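Local coordinates for threonine--tRNA ligase catalytic subunit (PDB 3A32), which probably attaches threonine to tRNA(Thr), activating it first with ATP as Thr-AMP, as a zinc-dependent class II aminoacyl-tRNA synthetase that lacks an editing domain, at residues Glu226-Ala231 against Phe283-Pro288; Tyr179-Glu184 against Leu261-Met266. One frame throughout, in Å; residues are numbered along the deposited sequence.

Contact 1 (Glu226-Ala231 against Phe283-Pro288); sequences EGAEEA and FDFNLP
Ala228 sets its single methyl group between two phenylalanines, and this small group shows how a helix can sit close against one phenylalanine of a strand and another of the loop after it. The first interaction is a CH-pi contact: Ala228 CB lies over one face of the Phe283 ring, 3.9 Å from its centroid and displaced toward the rim. The line to the methyl runs 22° off the ring normal, with Phe283 CD1 the nearest ring atom. Phe283 is presented to the helix by a first torsion that puts CG anti to its own carbonyl carbon (chi1 -69°).

Plain apolar packing supplies the rest. The same methyl meets the Phe285 ring at its edge, in the ring plane, with Ala228 CB 3.6 Å from Phe285 CZ. One helical turn on, Ala231 CB makes a looser contact, 4.4 Å from Phe283 CZ. Val174 and Val178 of helix 174-191 also touch Phe283, while Trp225 meets Phe285 edge-to-face.

Hydrogen bonding works within 283-288. Asp284 OD1 takes a nearly straight capping bond from Leu287 N (2.8 Å, 170°), which arrives from above the carboxylate plane, and a weak one from Asn286 N. The other oxygen, Asp284 OD2, bonds to NE2 of His310, a zinc ligand, so this aspartate caps the turn and probably helps to position His310 from the second shell. What results is a helix packed on strand 273-284 and the loop that follows, in the largely antiparallel sheet of the class II synthetase catalytic core, linked to its zinc site through Asp284.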
loop_
_atom_site.group_PDB
_atom_site.type_symbol
_atom_site.label_atom_id
_atom_site.label_comp_id
_atom_site.label_asym_id
_atom_site.label_seq_id
_atom_site.Cartn_x
_atom_site.Cartn_y
_atom_site.Cartn_z
ATOM N N GLU A 226 -18.201 -23.777 -23.993
ATOM C CA GLU A 226 -19.639 -23.798 -23.728
ATOM C C GLU A 226 -19.988 -23.535 -22.288
ATOM O O GLU A 226 -20.880 -22.782 -22.036
ATOM C CB GLU A 226 -20.251 -25.123 -24.176
ATOM C CG GLU A 226 -20.228 -25.228 -25.698
ATOM C CD GLU A 226 -20.871 -26.492 -26.247
ATOM O OE1 GLU A 226 -20.730 -27.570 -25.624
ATOM O OE2 GLU A 226 -21.494 -26.386 -27.327
ATOM N N GLY A 227 -19.304 -24.153 -21.349
ATOM C CA GLY A 227 -19.541 -23.905 -19.927
ATOM C C GLY A 227 -19.222 -22.457 -19.549
ATOM O O GLY A 227 -19.984 -21.836 -18.844
ATOM N N ALA A 228 -18.112 -21.918 -20.065
ATOM C CA ALA A 228 -17.696 -20.512 -19.851
ATOM C C ALA A 228 -18.612 -19.503 -20.505
ATOM O O ALA A 228 -19.098 -18.629 -19.842
ATOM C CB ALA A 228 -16.214 -20.299 -20.267
ATOM N N GLU A 229 -18.913 -19.649 -21.790
ATOM C CA GLU A 229 -19.837 -18.704 -22.487
ATOM C C GLU A 229 -21.239 -18.704 -21.891
ATOM O O GLU A 229 -21.921 -17.647 -21.778
ATOM C CB GLU A 229 -19.921 -19.008 -23.975
ATOM C CG GLU A 229 -18.579 -18.870 -24.685
ATOM C CD GLU A 229 -18.595 -19.270 -26.146
ATOM O OE1 GLU A 229 -19.596 -19.896 -26.559
ATOM O OE2 GLU A 229 -17.601 -18.999 -26.886
ATOM N N GLU A 230 -21.661 -19.892 -21.494
ATOM C CA GLU A 230 -22.922 -20.018 -20.827
ATOM C C GLU A 230 -22.877 -19.480 -19.384
ATOM O O GLU A 230 -23.855 -18.910 -18.924
ATOM C CB GLU A 230 -23.431 -21.451 -20.955
ATOM C CG GLU A 230 -23.438 -22.223 -19.758
ATOM C CD GLU A 230 -24.852 -22.481 -19.328
ATOM O OE1 GLU A 230 -25.146 -23.657 -18.963
ATOM O OE2 GLU A 230 -25.665 -21.505 -19.402
ATOM N N ALA A 231 -21.744 -19.562 -18.689
ATOM C CA ALA A 231 -21.677 -18.837 -17.377
ATOM C C ALA A 231 -21.876 -17.306 -17.537
ATOM O O ALA A 231 -22.620 -16.673 -16.768
ATOM C CB ALA A 231 -20.397 -19.170 -16.612
ATOM N N PHE A 283 -11.964 -15.505 -18.631
ATOM C CA PHE A 283 -11.626 -16.922 -18.629
ATOM C C PHE A 283 -10.361 -17.300 -19.385
ATOM O O PHE A 283 -9.967 -16.668 -20.378
ATOM C CB PHE A 283 -12.786 -17.705 -19.243
ATOM C CG PHE A 283 -14.012 -17.706 -18.387
ATOM C CD1 PHE A 283 -14.317 -18.812 -17.590
ATOM C CD2 PHE A 283 -14.856 -16.593 -18.358
ATOM C CE1 PHE A 283 -15.455 -18.800 -16.763
ATOM C CE2 PHE A 283 -15.993 -16.578 -17.571
ATOM C CZ PHE A 283 -16.300 -17.676 -16.758
ATOM N N ASP A 284 -9.786 -18.399 -18.939
ATOM C CA ASP A 284 -8.488 -18.812 -19.360
ATOM C C ASP A 284 -8.464 -20.335 -19.341
ATOM O O ASP A 284 -8.695 -20.967 -18.289
ATOM C CB ASP A 284 -7.429 -18.193 -18.449
ATOM C CG ASP A 284 -6.044 -18.235 -19.049
ATOM O OD1 ASP A 284 -5.695 -19.287 -19.663
ATOM O OD2 ASP A 284 -5.304 -17.219 -18.894
ATOM N N PHE A 285 -8.247 -20.893 -20.536
ATOM C CA PHE A 285 -8.166 -22.355 -20.802
ATOM C C PHE A 285 -6.700 -22.761 -20.986
ATOM O O PHE A 285 -6.342 -23.937 -20.941
ATOM C CB PHE A 285 -8.996 -22.687 -22.052
ATOM C CG PHE A 285 -10.453 -22.303 -21.901
ATOM C CD1 PHE A 285 -11.101 -22.432 -20.639
ATOM C CD2 PHE A 285 -11.177 -21.821 -22.971
ATOM C CE1 PHE A 285 -12.411 -22.073 -20.480
ATOM C CE2 PHE A 285 -12.544 -21.482 -22.820
ATOM C CZ PHE A 285 -13.149 -21.590 -21.588
ATOM N N ASN A 286 -5.856 -21.752 -21.127
ATOM C CA ASN A 286 -4.445 -21.919 -21.248
ATOM C C ASN A 286 -3.762 -22.212 -19.898
ATOM O O ASN A 286 -3.060 -23.229 -19.780
ATOM C CB ASN A 286 -3.860 -20.676 -21.920
ATOM C CG ASN A 286 -2.346 -20.768 -22.126
ATOM O OD1 ASN A 286 -1.835 -21.742 -22.692
ATOM N ND2 ASN A 286 -1.628 -19.717 -21.706
ATOM N N LEU A 287 -3.954 -21.323 -18.909
ATOM C CA LEU A 287 -3.269 -21.395 -17.599
ATOM C C LEU A 287 -3.522 -22.690 -16.839
ATOM O O LEU A 287 -2.603 -23.221 -16.257
ATOM C CB LEU A 287 -3.626 -20.184 -16.681
ATOM C CG LEU A 287 -2.978 -18.797 -16.849
ATOM C CD1 LEU A 287 -3.504 -17.724 -15.846
ATOM C CD2 LEU A 287 -1.399 -18.818 -16.920
ATOM N N PRO A 288 -4.779 -23.173 -16.786
ATOM C CA PRO A 288 -4.999 -24.463 -16.111
ATOM C C PRO A 288 -4.332 -25.674 -16.771
ATOM O O PRO A 288 -4.117 -26.706 -16.101
ATOM C CB PRO A 288 -6.527 -24.635 -16.131
ATOM C CG PRO A 288 -7.040 -23.663 -17.145
ATOM C CD PRO A 288 -6.040 -22.553 -17.245
#

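Contact 2 (Tyr179-Glu184 against Leu261-Met266); sequences YDVFEE and LDFIMM
Phe263 reaches from its strand to helix 174-191 and lays the CE1 and CZ corner of its ring against the backbone and side chains of one turn. The closest approaches are nearly equal. Phe263 CE1 is 4.0 Å from Phe182 CA, the backbone carbon of the helix. The same ring atom, Phe263 CE1, lies 4.1 Å from Phe182 CD1. Its neighbour Phe263 CZ is 4.0 Å from Val181 CG1. The valine methyl comes in at the edge of the Phe263 ring, near its plane, and the two side chains cross at about a right angle. Seen from the other ring, Phe263 CE1 sits at the edge of Phe182, again near the plane. Val181 delivers this methyl by holding CG1 anti to its backbone N (chi1 173°).

Such a contact, in which an aromatic side chain of a strand packs against a flanking helix, belongs to the alpha/beta packing of the class II synthetase core, where helices cover a largely antiparallel sheet.

Further out, the backbone of Phe263 is tied to Met278 and Gly279 of the adjoining strand 273-284, and its ring also touches Phe202 of strand 202-207, on the other side of strand 260-268 in the sheet. On the helical side, Phe182 leans on Ile239 of helix 222-243. The end of that second helix is fastened to the first by Glu183, whose OE2 forms a salt bridge with Lys242 and whose OE1 is hydrogen-bonded to Tyr243.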
loop_
_atom_site.group_PDB
_atom_site.type_symbol
_atom_site.label_atom_id
_atom_site.label_comp_id
_atom_site.label_asym_id
_atom_site.label_seq_id
_atom_site.Cartn_x
_atom_site.Cartn_y
_atom_site.Cartn_z
ATOM N N TYR A 179 -21.347 -12.986 -11.598
ATOM C CA TYR A 179 -22.325 -12.014 -11.195
ATOM C C TYR A 179 -21.776 -11.135 -10.060
ATOM O O TYR A 179 -21.894 -9.916 -10.113
ATOM C CB TYR A 179 -23.631 -12.713 -10.789
ATOM C CG TYR A 179 -24.706 -11.734 -10.401
ATOM C CD1 TYR A 179 -25.458 -11.049 -11.383
ATOM C CD2 TYR A 179 -24.955 -11.462 -9.055
ATOM C CE1 TYR A 179 -26.420 -10.114 -11.004
ATOM C CE2 TYR A 179 -25.922 -10.560 -8.675
ATOM C CZ TYR A 179 -26.639 -9.906 -9.636
ATOM O OH TYR A 179 -27.567 -9.002 -9.196
ATOM N N ASP A 180 -21.178 -11.758 -9.045
ATOM C CA ASP A 180 -20.623 -11.066 -7.909
ATOM C C ASP A 180 -19.552 -10.055 -8.284
ATOM O O ASP A 180 -19.469 -8.987 -7.645
ATOM C CB ASP A 180 -20.033 -12.061 -6.908
ATOM C CG ASP A 180 -21.141 -12.854 -6.116
ATOM O OD1 ASP A 180 -22.339 -12.536 -6.220
ATOM O OD2 ASP A 180 -20.784 -13.796 -5.378
ATOM N N VAL A 181 -18.752 -10.386 -9.312
ATOM C CA VAL A 181 -17.701 -9.463 -9.794
ATOM C C VAL A 181 -18.355 -8.263 -10.411
ATOM O O VAL A 181 -17.922 -7.144 -10.143
ATOM C CB VAL A 181 -16.672 -10.125 -10.746
ATOM C CG1 VAL A 181 -15.706 -9.063 -11.358
ATOM C CG2 VAL A 181 -15.858 -11.182 -9.968
ATOM N N PHE A 182 -19.447 -8.475 -11.163
ATOM C CA PHE A 182 -20.208 -7.331 -11.605
ATOM C C PHE A 182 -20.662 -6.495 -10.409
ATOM O O PHE A 182 -20.570 -5.265 -10.450
ATOM C CB PHE A 182 -21.444 -7.691 -12.469
ATOM C CG PHE A 182 -22.358 -6.507 -12.696
ATOM C CD1 PHE A 182 -22.109 -5.601 -13.720
ATOM C CD2 PHE A 182 -23.433 -6.274 -11.865
ATOM C CE1 PHE A 182 -22.944 -4.476 -13.922
ATOM C CE2 PHE A 182 -24.262 -5.148 -12.055
ATOM C CZ PHE A 182 -24.001 -4.258 -13.090
ATOM N N GLU A 183 -21.165 -7.151 -9.354
ATOM C CA GLU A 183 -21.701 -6.416 -8.186
ATOM C C GLU A 183 -20.571 -5.658 -7.461
ATOM O O GLU A 183 -20.771 -4.569 -6.975
ATOM C CB GLU A 183 -22.448 -7.345 -7.212
ATOM C CG GLU A 183 -23.778 -7.882 -7.725
ATOM C CD GLU A 183 -24.951 -6.862 -7.703
ATOM O OE1 GLU A 183 -24.821 -5.746 -8.222
ATOM O OE2 GLU A 183 -26.027 -7.187 -7.153
ATOM N N GLU A 184 -19.381 -6.242 -7.434
ATOM C CA GLU A 184 -18.211 -5.562 -6.899
ATOM C C GLU A 184 -17.854 -4.293 -7.684
ATOM O O GLU A 184 -17.601 -3.255 -7.105
ATOM C CB GLU A 184 -17.037 -6.560 -6.873
ATOM C CG GLU A 184 -17.241 -7.609 -5.804
ATOM C CD GLU A 184 -16.401 -8.821 -5.956
ATOM O OE1 GLU A 184 -15.490 -8.885 -6.808
ATOM O OE2 GLU A 184 -16.650 -9.743 -5.171
ATOM N N LEU A 261 -16.088 -10.775 -20.498
ATOM C CA LEU A 261 -17.077 -9.738 -20.333
ATOM C C LEU A 261 -16.335 -8.437 -19.983
ATOM O O LEU A 261 -15.457 -8.415 -19.084
ATOM C CB LEU A 261 -17.962 -10.174 -19.180
ATOM C CG LEU A 261 -19.103 -9.381 -18.605
ATOM C CD1 LEU A 261 -19.935 -10.360 -17.802
ATOM C CD2 LEU A 261 -18.603 -8.194 -17.725
ATOM N N ASP A 262 -16.706 -7.343 -20.644
ATOM C CA ASP A 262 -16.098 -6.035 -20.372
ATOM C C ASP A 262 -17.129 -5.123 -19.776
ATOM O O ASP A 262 -18.290 -5.163 -20.164
ATOM C CB ASP A 262 -15.569 -5.421 -21.648
ATOM C CG ASP A 262 -14.338 -6.151 -22.144
ATOM O OD1 ASP A 262 -13.411 -6.334 -21.302
ATOM O OD2 ASP A 262 -14.326 -6.570 -23.335
ATOM N N PHE A 263 -16.686 -4.344 -18.796
ATOM C CA PHE A 263 -17.504 -3.335 -18.131
ATOM C C PHE A 263 -17.351 -2.003 -18.849
ATOM O O PHE A 263 -16.244 -1.498 -18.964
ATOM C CB PHE A 263 -16.978 -3.116 -16.717
ATOM C CG PHE A 263 -17.015 -4.352 -15.844
ATOM C CD1 PHE A 263 -18.207 -5.126 -15.720
ATOM C CD2 PHE A 263 -15.902 -4.709 -15.095
ATOM C CE1 PHE A 263 -18.234 -6.217 -14.889
ATOM C CE2 PHE A 263 -15.939 -5.808 -14.252
ATOM C CZ PHE A 263 -17.083 -6.547 -14.151
ATOM N N ILE A 264 -18.454 -1.421 -19.277
ATOM C CA ILE A 264 -18.399 -0.247 -20.095
ATOM C C ILE A 264 -19.373 0.806 -19.586
ATOM O O ILE A 264 -20.586 0.616 -19.660
ATOM C CB ILE A 264 -18.748 -0.560 -21.585
ATOM C CG1 ILE A 264 -17.680 -1.450 -22.219
ATOM C CG2 ILE A 264 -18.808 0.734 -22.389
ATOM C CD1 ILE A 264 -18.258 -2.368 -23.194
ATOM N N MET A 265 -18.842 1.921 -19.091
ATOM C CA MET A 265 -19.685 3.052 -18.764
ATOM C C MET A 265 -19.958 3.880 -20.022
ATOM O O MET A 265 -19.039 4.166 -20.785
ATOM C CB MET A 265 -19.010 3.924 -17.704
ATOM C CG MET A 265 -19.860 5.102 -17.303
ATOM S SD MET A 265 -19.502 5.604 -15.625
ATOM C CE MET A 265 -20.168 4.204 -14.686
ATOM N N MET A 266 -21.209 4.261 -20.210
ATOM C CA MET A 266 -21.629 5.197 -21.248
ATOM C C MET A 266 -21.657 6.630 -20.740
ATOM O O MET A 266 -22.356 6.941 -19.767
ATOM C CB MET A 266 -23.000 4.823 -21.800
ATOM C CG MET A 266 -23.037 3.429 -22.374
ATOM S SD MET A 266 -21.740 3.119 -23.625
ATOM C CE MET A 266 -22.172 4.421 -24.832
#

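Following the chain from the N terminus, the first of the four segments, 179-184, lies on helix 174-191; next comes 226-231 on helix 222-243, before the chain reaches the neighbouring strands 260-268 and 273-284. Contact 2 closes a loop of 76 residues when 261-266 returns to the first helix; contact 1 closes one of 51 when 283-288 meets the second. Because the segments alternate, the two closures cross. Their centres are 18 Å apart and they do not touch each other, yet together they fix two helices to two adjacent strands of one sheet. Helix 174-191 bridges them, since it also touches Phe283 and Ala231 of contact 1.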